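Local atomic coordinates of peptide synthetase, module 7 (PDB entry 4TX3), a protein that is probably the X-domain, a condensation-like domain of a nonribosomal peptide synthetase that recruits oxidative crosslinking cytochromes to glycopeptide precursors. Residues B[151-154]-B[155-158]; B[17-20]-B[21-25]; B[206-209]-B[210-214]; B[183-186]-B[187-191]; B[160-163]-B[164-168]. All coordinates share one frame; numbering follows the deposited sequence.

Interaction 1 (B[151-154]-B[155-158]); sequences MDVF and FRDL
F155 and F154, neighbours on helix 148-166, meet edge-to-face, with M151 one turn back beside F155. Followed outward, F155 CB lies 3.7 Å from F154 C. With CG beside its own backbone N (chi1 -69°), the ring leans back over the preceding turn, where F155 CD2 comes 3.1 Å from M151 O, the same oxygen that takes the F155 N-H. F155 CE2 continues to M151 CG at 4.2 Å. One face of the ring receives the edge of F154, whose CD1 stands 4.0 Å above the F155 plane, over its centre, ring planes 77° apart. Cutting F155 back to an alanine is likely to leave the F154 edge without a face and open a gap against V43 and V139. L158 CD2 touches F154 CE1, while F154 also packs on L60. On another side of the helix, D157 is held by H67, R66 and R173. The chemistry is divided: an apolar, aromatic side pressed on the sheet, and a buried carboxylate probably stabilised as an anion by basic partners.

Interaction 2 (B[17-20]-B[21-25]); sequences VPLT and ARQLR
T20 and Q23 close a capping box at the start of helix 21-28, with L19 packed against its first turn. T20 is the N-cap: its OG1, set between the backbone N and carbonyl carbon (chi1 64°), accepts from Q23 N at 3.1 Å. The return bond runs from T20 N to Q23 OE1, 2.8 Å long with an N-H...O angle of 163°, and the donor lies in the amide plane on a lone pair of OE1. To reach it, the Q23 chain crosses the T20 side chain at about a right angle, passing CG 3.3 Å from T20 OG1. A leucine in place of Q23 would probably leave T20 N without its acceptor and weaken the fixed entry into the helix. L19 lies over the same box: its CA is 3.3 Å from Q23 OE1, and its CD2 reaches L24 N at 3.6 Å and L24 CB at 4.2 Å. The helical bond L24 N to T20 O completes the turn. Around this start, F180 at the head of helix 180-191 touches both T20 and Q23, R22 makes a salt bridge to E343, and the same arginine lies against R306 and P307 of strand 306-313.

Interaction 3 (B[206-209]-B[210-214]); sequences TFWR and NHLAG
F207, W208 and H211 form an aromatic cluster at the C-terminal end of helix 200-211. H211 has CG anti to its N (chi1 -178°), which lays its ring alongside F207, and its CB sits over one face of the phenyl ring, 4.2 Å from the centroid, a CH-pi contact. The F207 and imidazole planes are nearly parallel, 13° apart, but slid so far that they barely overlap. On its other neighbour H211 offers CD2, 3.8 Å from W208 CZ3, with the two rings oblique to each other. F207 and W208 also meet directly: F207 CE2 stands 3.6 Å above the centre of the six-membered ring of the W208 indole. L212 lies beside the same indole, its CD1 3.9 Å from W208 CE3.

The next shell positions these rings. The backbone bonds H211 N to F207 O, 2.7 Å, and L212 N to W208 O, 2.8 Å, hold the partners one turn apart. H337 stacks on F207, and its carbonyl oxygen accepts the indole N-H of W208, which probably helps hold the rotation of that ring. R311 NH1 donates to the carbonyl oxygens of H211 and A213, at the helix end. Farther out, F207 and W208 lean on A334 of helix 320-334, W208 and L212 on I345 of helix 345-348, and W208 on F308 and P309 of strand 306-313.

Interaction 4 (B[183-186]-B[187-191]); sequences YAIW and EQRLL
W186 with L190 and I185 with R189 are side-chain pairs one turn apart, a largely buried contact within helix 180-191, which lies against the loop preceding helix 21-28. L190 CD1 comes over one face of the indole, offset toward its rim, and is 4.1 Å from W186 CZ2. W186 has CG anti to its N (chi1 179°), which swings the ring out to the flank of the helix, where the L190 methyl leans back over it, and its NE1 donates to P6 O near the N terminus. These are the i to i+4 pairings of a regular alpha-helix, whose bonds E187 N to Y183 O, 3.0 Å, and L190 N to W186 O, 2.9 Å, set the spacing. I185 CG2 lies over one face of the R189 guanidinium, 3.7 Å from NE, while R189 CG passes 3.3 Å from I185 O. The arginine chain is extended (chi3 179°), running alongside the isoleucine. E187 also stretches out straight, away from the helix, and its OE2 accepts A21 N. Y183 meets F304 edge-to-face, and L190 touches I201 of helix 200-211.

Interaction 5 (B[160-163]-B[164-168]); sequences AAYG and ARRAG
Y162 and R166 are brought together by matching first torsions: both CG atoms lie anti to the backbone N (chi1 180° and -177°), and the arginine stays fully extended as far as NE. The two side chains cross obliquely, ring and guanidinium planes 51° apart. R166 CB lies 4.3 Å above the ring, over its centre, and R166 CD reaches Y162 CE2 at 3.7 Å. A water at the ring edge, in its plane, is 2.6 Å from Y162 OH and accepts a weak bond from R166 NE at 2.9 Å, so it bridges the two polar ends. Behind them the backbone bond R166 N to Y162 O, 2.8 Å, holds the turn. The helix then ends in a Schellman motif, with G168 at positive phi as its C-prime residue and G168 N bonded to R165 O at 3.2 Å. Y162 OH also bonds to D52 N, just before helix 53-66, and R165 forms a salt bridge to D62 on that helix, where A161 packs on A59; A164 packs on an acidic side chain of the other protein chain.

In the fold
Interactions 1 and 5 are successive parts of helix 148-166, their centres 14 Å apart; interaction 1 packs on strands 40-49 and 134-142 of the five-stranded sheet, and interaction 5 ends the helix. Interactions 2 and 4 touch directly, their centres 10 Å apart, through the E187 carboxylate at the start of helix 21-28 and P18 packing on A184 and Q188. Interaction 3 follows interaction 4 on the next helix, centres 23 Å apart, and lies 52 Å from interaction 5, centre to centre, across the chain centre. Helix 148-166 begins at the end of HRIAADD, probably a degenerate form of the HHxxxDG motif, so interaction 1 is the nearest in sequence to the place that the catalytic motif takes in condensation domains.

Interaction 1 (B[151-154]-B[155-158])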
loop_
_atom_site.group_PDB
_atom_site.type_symbol
_atom_site.label_atom_id
_atom_site.label_comp_id
_atom_site.label_asym_id
_atom_site.label_seq_id
_atom_site.Cartn_x
_atom_site.Cartn_y
_atom_site.Cartn_z
ATOM N N MET B 151 -8.418 -10.629 -2.007
ATOM C CA MET B 151 -9.217 -10.154 -3.121
ATOM C C MET B 151 -8.621 -8.903 -3.740
ATOM O O MET B 151 -8.730 -8.729 -4.949
ATOM C CB MET B 151 -10.661 -9.901 -2.703
ATOM C CG MET B 151 -11.666 -10.557 -3.667
ATOM S SD MET B 151 -11.711 -12.355 -3.450
ATOM C CE MET B 151 -11.536 -12.321 -1.684
ATOM N N ASP B 152 -7.972 -8.049 -2.947
ATOM C CA ASP B 152 -7.256 -6.899 -3.537
ATOM C C ASP B 152 -6.092 -7.375 -4.383
ATOM O O ASP B 152 -5.865 -6.847 -5.475
ATOM C CB ASP B 152 -6.738 -5.931 -2.472
ATOM C CG ASP B 152 -7.848 -5.303 -1.678
ATOM O OD1 ASP B 152 -8.760 -4.723 -2.307
ATOM O OD2 ASP B 152 -7.832 -5.407 -0.434
ATOM N N VAL B 153 -5.360 -8.377 -3.882
ATOM C CA VAL B 153 -4.239 -8.924 -4.628
ATOM C C VAL B 153 -4.746 -9.442 -5.966
ATOM O O VAL B 153 -4.141 -9.183 -7.016
ATOM C CB VAL B 153 -3.507 -10.048 -3.836
ATOM C CG1 VAL B 153 -2.424 -10.728 -4.702
ATOM C CG2 VAL B 153 -2.894 -9.477 -2.571
ATOM N N PHE B 154 -5.877 -10.145 -5.928
ATOM C CA PHE B 154 -6.460 -10.716 -7.137
ATOM C C PHE B 154 -6.650 -9.634 -8.215
ATOM O O PHE B 154 -6.207 -9.793 -9.356
ATOM C CB PHE B 154 -7.792 -11.404 -6.829
ATOM C CG PHE B 154 -8.398 -12.118 -8.017
ATOM C CD1 PHE B 154 -9.227 -11.440 -8.912
ATOM C CD2 PHE B 154 -8.131 -13.461 -8.251
ATOM C CE1 PHE B 154 -9.764 -12.088 -10.016
ATOM C CE2 PHE B 154 -8.676 -14.119 -9.347
ATOM C CZ PHE B 154 -9.491 -13.432 -10.231
ATOM N N PHE B 155 -7.270 -8.518 -7.848
ATOM C CA PHE B 155 -7.525 -7.481 -8.835
ATOM C C PHE B 155 -6.279 -6.670 -9.180
ATOM O O PHE B 155 -6.196 -6.133 -10.278
ATOM C CB PHE B 155 -8.684 -6.581 -8.372
ATOM C CG PHE B 155 -10.003 -7.295 -8.397
ATOM C CD1 PHE B 155 -10.622 -7.578 -9.602
ATOM C CD2 PHE B 155 -10.591 -7.760 -7.227
ATOM C CE1 PHE B 155 -11.816 -8.281 -9.631
ATOM C CE2 PHE B 155 -11.790 -8.467 -7.253
ATOM C CZ PHE B 155 -12.393 -8.731 -8.447
ATOM N N ARG B 156 -5.291 -6.604 -8.288
ATOM C CA ARG B 156 -4.034 -5.970 -8.684
ATOM C C ARG B 156 -3.380 -6.846 -9.732
ATOM O O ARG B 156 -2.792 -6.345 -10.686
ATOM C CB ARG B 156 -3.095 -5.733 -7.490
ATOM C CG ARG B 156 -3.256 -4.324 -6.846
ATOM C CD ARG B 156 -2.772 -4.277 -5.395
ATOM N NE ARG B 156 -1.641 -5.185 -5.196
ATOM C CZ ARG B 156 -1.291 -5.702 -4.020
ATOM N NH1 ARG B 156 -1.989 -5.405 -2.928
ATOM N NH2 ARG B 156 -0.248 -6.517 -3.939
ATOM N N ASP B 157 -3.511 -8.160 -9.590
ATOM C CA ASP B 157 -2.856 -9.055 -10.537
ATOM C C ASP B 157 -3.664 -9.215 -11.831
ATOM O O ASP B 157 -3.089 -9.403 -12.903
ATOM C CB ASP B 157 -2.580 -10.403 -9.879
ATOM C CG ASP B 157 -1.416 -10.333 -8.881
ATOM O OD1 ASP B 157 -0.638 -9.345 -8.935
ATOM O OD2 ASP B 157 -1.273 -11.258 -8.043
ATOM N N LEU B 158 -4.989 -9.120 -11.730
ATOM C CA LEU B 158 -5.862 -9.054 -12.906
ATOM C C LEU B 158 -5.536 -7.853 -13.827
ATOM O O LEU B 158 -5.337 -8.010 -15.035
ATOM C CB LEU B 158 -7.327 -8.988 -12.463
ATOM C CG LEU B 158 -8.331 -9.157 -13.597
ATOM C CD1 LEU B 158 -8.103 -10.483 -14.286
ATOM C CD2 LEU B 158 -9.742 -9.060 -13.094
#

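Interaction 2 (B[17-20]-B[21-25])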
loop_
_atom_site.group_PDB
_atom_site.type_symbol
_atom_site.label_atom_id
_atom_site.label_comp_id
_atom_site.label_asym_id
_atom_site.label_seq_id
_atom_site.Cartn_x
_atom_site.Cartn_y
_atom_site.Cartn_z
ATOM N N VAL B 17 0.511 -32.626 -0.833
ATOM C CA VAL B 17 0.599 -31.325 -0.190
ATOM C C VAL B 17 -0.504 -31.193 0.852
ATOM O O VAL B 17 -1.681 -31.385 0.543
ATOM C CB VAL B 17 0.485 -30.189 -1.229
ATOM C CG1 VAL B 17 0.444 -28.827 -0.541
ATOM C CG2 VAL B 17 1.624 -30.289 -2.243
ATOM N N PRO B 18 -0.133 -30.881 2.101
ATOM C CA PRO B 18 -1.171 -30.815 3.131
ATOM C C PRO B 18 -1.999 -29.537 3.051
ATOM O O PRO B 18 -1.521 -28.514 2.573
ATOM C CB PRO B 18 -0.368 -30.843 4.429
ATOM C CG PRO B 18 0.896 -30.171 4.073
ATOM C CD PRO B 18 1.200 -30.578 2.649
ATOM N N LEU B 19 -3.232 -29.618 3.533
ATOM C CA LEU B 19 -4.027 -28.436 3.825
ATOM C C LEU B 19 -3.492 -27.711 5.063
ATOM O O LEU B 19 -2.898 -28.344 5.943
ATOM C CB LEU B 19 -5.486 -28.830 4.051
ATOM C CG LEU B 19 -6.400 -29.161 2.872
ATOM C CD1 LEU B 19 -5.993 -30.408 2.119
ATOM C CD2 LEU B 19 -7.858 -29.263 3.368
ATOM N N THR B 20 -3.718 -26.402 5.167
ATOM C CA THR B 20 -3.515 -25.748 6.460
ATOM C C THR B 20 -4.666 -26.132 7.373
ATOM O O THR B 20 -5.671 -26.677 6.914
ATOM C CB THR B 20 -3.462 -24.216 6.381
ATOM O OG1 THR B 20 -4.736 -23.721 5.940
ATOM C CG2 THR B 20 -2.335 -23.732 5.461
ATOM N N ALA B 21 -4.519 -25.832 8.660
ATOM C CA ALA B 21 -5.580 -26.082 9.628
ATOM C C ALA B 21 -6.843 -25.302 9.270
ATOM O O ALA B 21 -7.944 -25.825 9.389
ATOM C CB ALA B 21 -5.107 -25.733 11.046
ATOM N N ARG B 22 -6.681 -24.062 8.808
ATOM C CA ARG B 22 -7.824 -23.249 8.397
ATOM C C ARG B 22 -8.552 -23.878 7.204
ATOM O O ARG B 22 -9.782 -23.926 7.187
ATOM C CB ARG B 22 -7.382 -21.821 8.066
ATOM C CG ARG B 22 -8.534 -20.822 7.837
ATOM C CD ARG B 22 -8.203 -19.434 8.375
ATOM N NE ARG B 22 -7.449 -19.560 9.617
ATOM C CZ ARG B 22 -6.175 -19.205 9.758
ATOM N NH1 ARG B 22 -5.520 -18.648 8.744
ATOM N NH2 ARG B 22 -5.561 -19.396 10.918
ATOM N N GLN B 23 -7.799 -24.377 6.223
ATOM C CA GLN B 23 -8.392 -25.030 5.047
ATOM C C GLN B 23 -9.167 -26.315 5.400
ATOM O O GLN B 23 -10.282 -26.548 4.907
ATOM C CB GLN B 23 -7.310 -25.375 4.022
ATOM C CG GLN B 23 -6.648 -24.192 3.336
ATOM C CD GLN B 23 -5.557 -24.640 2.366
ATOM O OE1 GLN B 23 -4.670 -25.410 2.731
ATOM N NE2 GLN B 23 -5.633 -24.170 1.122
ATOM N N LEU B 24 -8.554 -27.152 6.237
ATOM C CA LEU B 24 -9.166 -28.402 6.665
ATOM C C LEU B 24 -10.504 -28.162 7.369
ATOM O O LEU B 24 -11.438 -28.950 7.208
ATOM C CB LEU B 24 -8.219 -29.172 7.586
ATOM C CG LEU B 24 -8.708 -30.536 8.089
ATOM C CD1 LEU B 24 -8.977 -31.457 6.931
ATOM C CD2 LEU B 24 -7.700 -31.153 9.064
ATOM N N ARG B 25 -10.609 -27.078 8.137
ATOM C CA ARG B 25 -11.882 -26.773 8.775
ATOM C C ARG B 25 -12.895 -26.323 7.735
ATOM O O ARG B 25 -14.047 -26.750 7.757
ATOM C CB ARG B 25 -11.741 -25.706 9.849
ATOM C CG ARG B 25 -13.074 -25.427 10.541
ATOM C CD ARG B 25 -12.921 -24.545 11.764
ATOM N NE ARG B 25 -14.182 -23.882 12.046
ATOM C CZ ARG B 25 -15.103 -24.365 12.871
ATOM N NH1 ARG B 25 -14.885 -25.517 13.516
ATOM N NH2 ARG B 25 -16.236 -23.684 13.055
#

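Interaction 3 (B[206-209]-B[210-214])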
loop_
_atom_site.group_PDB
_atom_site.type_symbol
_atom_site.label_atom_id
_atom_site.label_comp_id
_atom_site.label_asym_id
_atom_site.label_seq_id
_atom_site.Cartn_x
_atom_site.Cartn_y
_atom_site.Cartn_z
ATOM N N THR B 206 0.110 -24.880 25.502
ATOM C CA THR B 206 -0.037 -24.743 26.939
ATOM C C THR B 206 -0.691 -23.417 27.292
ATOM O O THR B 206 -1.593 -23.361 28.141
ATOM C CB THR B 206 1.330 -24.870 27.628
ATOM O OG1 THR B 206 1.795 -26.215 27.469
ATOM C CG2 THR B 206 1.256 -24.512 29.108
ATOM N N PHE B 207 -0.256 -22.354 26.623
ATOM C CA PHE B 207 -0.875 -21.053 26.824
ATOM C C PHE B 207 -2.389 -21.062 26.598
ATOM O O PHE B 207 -3.141 -20.557 27.426
ATOM C CB PHE B 207 -0.273 -19.986 25.910
ATOM C CG PHE B 207 -1.018 -18.691 25.980
ATOM C CD1 PHE B 207 -0.778 -17.811 27.012
ATOM C CD2 PHE B 207 -2.005 -18.385 25.053
ATOM C CE1 PHE B 207 -1.494 -16.642 27.111
ATOM C CE2 PHE B 207 -2.720 -17.211 25.149
ATOM C CZ PHE B 207 -2.464 -16.336 26.176
ATOM N N TRP B 208 -2.837 -21.608 25.479
ATOM C CA TRP B 208 -4.244 -21.496 25.139
ATOM C C TRP B 208 -5.118 -22.415 25.971
ATOM O O TRP B 208 -6.236 -22.029 26.339
ATOM C CB TRP B 208 -4.470 -21.757 23.639
ATOM C CG TRP B 208 -4.016 -20.596 22.815
ATOM C CD1 TRP B 208 -2.897 -20.528 22.035
ATOM C CD2 TRP B 208 -4.639 -19.308 22.734
ATOM N NE1 TRP B 208 -2.794 -19.283 21.460
ATOM C CE2 TRP B 208 -3.850 -18.517 21.869
ATOM C CE3 TRP B 208 -5.789 -18.754 23.299
ATOM C CZ2 TRP B 208 -4.174 -17.198 21.557
ATOM C CZ3 TRP B 208 -6.111 -17.436 22.991
ATOM C CH2 TRP B 208 -5.308 -16.676 22.128
ATOM N N ARG B 209 -4.638 -23.622 26.260
ATOM C CA ARG B 209 -5.396 -24.545 27.104
ATOM C C ARG B 209 -5.607 -23.893 28.461
ATOM O O ARG B 209 -6.666 -24.043 29.070
ATOM C CB ARG B 209 -4.677 -25.892 27.272
ATOM C CG ARG B 209 -4.688 -26.790 26.043
ATOM C CD ARG B 209 -3.768 -28.002 26.238
ATOM N NE ARG B 209 -4.079 -28.694 27.486
ATOM C CZ ARG B 209 -4.917 -29.725 27.584
ATOM N NH1 ARG B 209 -5.512 -30.207 26.497
ATOM N NH2 ARG B 209 -5.149 -30.284 28.765
ATOM N N ASN B 210 -4.589 -23.156 28.911
ATOM C CA ASN B 210 -4.633 -22.448 30.183
ATOM C C ASN B 210 -5.515 -21.199 30.116
ATOM O O ASN B 210 -6.417 -21.026 30.940
ATOM C CB ASN B 210 -3.216 -22.069 30.634
ATOM C CG ASN B 210 -2.407 -23.277 31.149
ATOM O OD1 ASN B 210 -2.973 -24.308 31.513
ATOM N ND2 ASN B 210 -1.079 -23.132 31.198
ATOM N N HIS B 211 -5.266 -20.338 29.130
ATOM C CA HIS B 211 -6.054 -19.123 28.952
ATOM C C HIS B 211 -7.549 -19.451 28.782
ATOM O O HIS B 211 -8.393 -18.791 29.371
ATOM C CB HIS B 211 -5.521 -18.330 27.749
ATOM C CG HIS B 211 -6.227 -17.033 27.488
ATOM N ND1 HIS B 211 -5.979 -15.887 28.216
ATOM C CD2 HIS B 211 -7.158 -16.691 26.561
ATOM C CE1 HIS B 211 -6.733 -14.900 27.758
ATOM N NE2 HIS B 211 -7.453 -15.361 26.749
ATOM N N LEU B 212 -7.874 -20.482 28.004
ATOM C CA LEU B 212 -9.271 -20.768 27.658
ATOM C C LEU B 212 -9.896 -21.909 28.466
ATOM O O LEU B 212 -10.998 -22.360 28.159
ATOM C CB LEU B 212 -9.393 -21.093 26.164
ATOM C CG LEU B 212 -9.148 -19.932 25.194
ATOM C CD1 LEU B 212 -9.311 -20.378 23.735
ATOM C CD2 LEU B 212 -10.055 -18.750 25.507
ATOM N N ALA B 213 -9.194 -22.373 29.492
ATOM C CA ALA B 213 -9.701 -23.433 30.369
ATOM C C ALA B 213 -11.052 -23.103 31.008
ATOM O O ALA B 213 -11.157 -22.168 31.801
ATOM C CB ALA B 213 -8.689 -23.726 31.451
ATOM N N GLY B 214 -12.080 -23.870 30.657
ATOM C CA GLY B 214 -13.380 -23.755 31.299
ATOM C C GLY B 214 -14.368 -22.719 30.769
ATOM O O GLY B 214 -15.259 -22.289 31.502
#

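Interaction 4 (B[183-186]-B[187-191])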
loop_
_atom_site.group_PDB
_atom_site.type_symbol
_atom_site.label_atom_id
_atom_site.label_comp_id
_atom_site.label_asym_id
_atom_site.label_seq_id
_atom_site.Cartn_x
_atom_site.Cartn_y
_atom_site.Cartn_z
ATOM N N TYR B 183 3.649 -22.261 2.309
ATOM C CA TYR B 183 3.094 -21.847 3.598
ATOM C C TYR B 183 2.485 -23.043 4.347
ATOM O O TYR B 183 2.737 -23.227 5.541
ATOM C CB TYR B 183 2.038 -20.747 3.406
ATOM C CG TYR B 183 1.462 -20.230 4.697
ATOM C CD1 TYR B 183 2.194 -19.369 5.512
ATOM C CD2 TYR B 183 0.191 -20.613 5.116
ATOM C CE1 TYR B 183 1.666 -18.900 6.726
ATOM C CE2 TYR B 183 -0.344 -20.160 6.323
ATOM C CZ TYR B 183 0.393 -19.298 7.122
ATOM O OH TYR B 183 -0.139 -18.850 8.323
ATOM N N ALA B 184 1.694 -23.853 3.641
ATOM C CA ALA B 184 1.049 -25.025 4.235
ATOM C C ALA B 184 2.061 -26.014 4.823
ATOM O O ALA B 184 1.841 -26.579 5.900
ATOM C CB ALA B 184 0.171 -25.730 3.204
ATOM N N ILE B 185 3.165 -26.216 4.113
ATOM C CA ILE B 185 4.182 -27.161 4.551
ATOM C C ILE B 185 4.943 -26.600 5.737
ATOM O O ILE B 185 5.383 -27.343 6.614
ATOM C CB ILE B 185 5.154 -27.510 3.412
ATOM C CG1 ILE B 185 4.447 -28.385 2.376
ATOM C CG2 ILE B 185 6.391 -28.232 3.949
ATOM C CD1 ILE B 185 5.160 -28.455 1.051
ATOM N N TRP B 186 5.075 -25.282 5.765
ATOM C CA TRP B 186 5.673 -24.587 6.891
ATOM C C TRP B 186 4.853 -24.765 8.169
ATOM O O TRP B 186 5.407 -25.101 9.224
ATOM C CB TRP B 186 5.803 -23.106 6.566
ATOM C CG TRP B 186 6.372 -22.271 7.652
ATOM C CD1 TRP B 186 7.645 -22.301 8.118
ATOM C CD2 TRP B 186 5.703 -21.236 8.378
ATOM N NE1 TRP B 186 7.817 -21.356 9.096
ATOM C CE2 TRP B 186 6.642 -20.686 9.276
ATOM C CE3 TRP B 186 4.401 -20.720 8.354
ATOM C CZ2 TRP B 186 6.322 -19.653 10.149
ATOM C CZ3 TRP B 186 4.085 -19.685 9.221
ATOM C CH2 TRP B 186 5.042 -19.164 10.108
ATOM N N GLU B 187 3.541 -24.519 8.070
ATOM C CA GLU B 187 2.635 -24.708 9.204
ATOM C C GLU B 187 2.674 -26.156 9.694
ATOM O O GLU B 187 2.687 -26.414 10.898
ATOM C CB GLU B 187 1.189 -24.324 8.857
ATOM C CG GLU B 187 0.234 -24.584 10.028
ATOM C CD GLU B 187 -1.222 -24.303 9.716
ATOM O OE1 GLU B 187 -1.530 -23.123 9.410
ATOM O OE2 GLU B 187 -2.055 -25.255 9.779
ATOM N N GLN B 188 2.703 -27.102 8.763
ATOM C CA GLN B 188 2.791 -28.498 9.154
ATOM C C GLN B 188 4.092 -28.778 9.913
ATOM O O GLN B 188 4.078 -29.455 10.936
ATOM C CB GLN B 188 2.688 -29.407 7.933
ATOM C CG GLN B 188 2.795 -30.870 8.282
ATOM C CD GLN B 188 2.985 -31.738 7.060
ATOM O OE1 GLN B 188 2.026 -32.321 6.550
ATOM N NE2 GLN B 188 4.234 -31.845 6.590
ATOM N N ARG B 189 5.206 -28.244 9.418
ATOM C CA ARG B 189 6.505 -28.429 10.071
ATOM C C ARG B 189 6.508 -27.824 11.465
ATOM O O ARG B 189 7.123 -28.355 12.388
ATOM C CB ARG B 189 7.629 -27.811 9.242
ATOM C CG ARG B 189 8.008 -28.631 8.038
ATOM C CD ARG B 189 9.000 -27.896 7.166
ATOM N NE ARG B 189 9.379 -28.698 6.006
ATOM C CZ ARG B 189 10.277 -28.316 5.106
ATOM N NH1 ARG B 189 10.892 -27.146 5.242
ATOM N NH2 ARG B 189 10.563 -29.109 4.081
ATOM N N LEU B 190 5.827 -26.696 11.601
ATOM C CA LEU B 190 5.686 -26.032 12.879
ATOM C C LEU B 190 4.863 -26.909 13.832
ATOM O O LEU B 190 5.286 -27.177 14.951
ATOM C CB LEU B 190 5.044 -24.670 12.664
ATOM C CG LEU B 190 4.924 -23.636 13.765
ATOM C CD1 LEU B 190 5.064 -22.247 13.133
ATOM C CD2 LEU B 190 3.574 -23.790 14.415
ATOM N N LEU B 191 3.707 -27.386 13.380
ATOM C CA LEU B 191 2.883 -28.262 14.201
ATOM C C LEU B 191 3.568 -29.604 14.511
ATOM O O LEU B 191 3.233 -30.247 15.486
ATOM C CB LEU B 191 1.522 -28.520 13.537
ATOM C CG LEU B 191 0.569 -27.330 13.336
ATOM C CD1 LEU B 191 -0.853 -27.762 12.906
ATOM C CD2 LEU B 191 0.521 -26.450 14.568
#

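Interaction 5 (B[160-163]-B[164-168])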
loop_
_atom_site.group_PDB
_atom_site.type_symbol
_atom_site.label_atom_id
_atom_site.label_comp_id
_atom_site.label_asym_id
_atom_site.label_seq_id
_atom_site.Cartn_x
_atom_site.Cartn_y
_atom_site.Cartn_z
ATOM N N ALA B 160 -2.783 -6.066 -13.986
ATOM C CA ALA B 160 -1.458 -6.234 -14.588
ATOM C C ALA B 160 -1.503 -7.161 -15.806
ATOM O O ALA B 160 -0.908 -6.864 -16.851
ATOM C CB ALA B 160 -0.466 -6.769 -13.561
ATOM N N ALA B 161 -2.222 -8.274 -15.673
ATOM C CA ALA B 161 -2.322 -9.236 -16.760
ATOM C C ALA B 161 -3.235 -8.732 -17.892
ATOM O O ALA B 161 -2.951 -8.987 -19.068
ATOM C CB ALA B 161 -2.804 -10.563 -16.240
ATOM N N TYR B 162 -4.307 -8.008 -17.554
ATOM C CA TYR B 162 -5.182 -7.445 -18.591
ATOM C C TYR B 162 -4.432 -6.424 -19.446
ATOM O O TYR B 162 -4.579 -6.408 -20.665
ATOM C CB TYR B 162 -6.429 -6.799 -17.986
ATOM C CG TYR B 162 -7.376 -6.194 -19.018
ATOM C CD1 TYR B 162 -8.121 -7.003 -19.868
ATOM C CD2 TYR B 162 -7.529 -4.810 -19.135
ATOM C CE1 TYR B 162 -8.984 -6.460 -20.809
ATOM C CE2 TYR B 162 -8.403 -4.254 -20.069
ATOM C CZ TYR B 162 -9.132 -5.086 -20.905
ATOM O OH TYR B 162 -10.006 -4.553 -21.840
ATOM N N GLY B 163 -3.632 -5.583 -18.795
ATOM C CA GLY B 163 -2.782 -4.635 -19.480
ATOM C C GLY B 163 -1.981 -5.288 -20.587
ATOM O O GLY B 163 -2.063 -4.873 -21.747
ATOM N N ALA B 164 -1.224 -6.325 -20.237
ATOM C CA ALA B 164 -0.365 -7.029 -21.196
ATOM C C ALA B 164 -1.152 -7.755 -22.284
ATOM O O ALA B 164 -0.861 -7.598 -23.473
ATOM C CB ALA B 164 0.540 -8.024 -20.464
ATOM N N ARG B 165 -2.126 -8.569 -21.873
ATOM C CA ARG B 165 -2.932 -9.351 -22.809
ATOM C C ARG B 165 -3.703 -8.446 -23.775
ATOM O O ARG B 165 -3.847 -8.760 -24.960
ATOM C CB ARG B 165 -3.900 -10.262 -22.057
ATOM C CG ARG B 165 -3.241 -11.415 -21.349
ATOM C CD ARG B 165 -2.567 -12.371 -22.335
ATOM N NE ARG B 165 -2.104 -13.566 -21.648
ATOM C CZ ARG B 165 -1.365 -14.527 -22.195
ATOM N NH1 ARG B 165 -0.982 -14.456 -23.466
ATOM N NH2 ARG B 165 -1.002 -15.567 -21.455
ATOM N N ARG B 166 -4.193 -7.318 -23.268
ATOM C CA ARG B 166 -4.878 -6.352 -24.118
ATOM C C ARG B 166 -3.926 -5.777 -25.171
ATOM O O ARG B 166 -4.342 -5.430 -26.270
ATOM C CB ARG B 166 -5.482 -5.228 -23.282
ATOM C CG ARG B 166 -6.260 -4.234 -24.091
ATOM C CD ARG B 166 -6.806 -3.107 -23.235
ATOM N NE ARG B 166 -7.553 -2.171 -24.072
ATOM C CZ ARG B 166 -6.998 -1.163 -24.736
ATOM N NH1 ARG B 166 -5.697 -0.952 -24.646
ATOM N NH2 ARG B 166 -7.746 -0.367 -25.486
ATOM N N ALA B 167 -2.644 -5.705 -24.837
ATOM C CA ALA B 167 -1.635 -5.192 -25.758
ATOM C C ALA B 167 -0.887 -6.293 -26.518
ATOM O O ALA B 167 0.199 -6.053 -27.036
ATOM C CB ALA B 167 -0.637 -4.326 -25.006
ATOM N N GLY B 168 -1.440 -7.497 -26.568
ATOM C CA GLY B 168 -0.881 -8.535 -27.415
ATOM C C GLY B 168 0.312 -9.332 -26.912
ATOM O O GLY B 168 0.953 -10.030 -27.693
HETATM O O HOH W 1 -9.739 -2.021 -22.238
#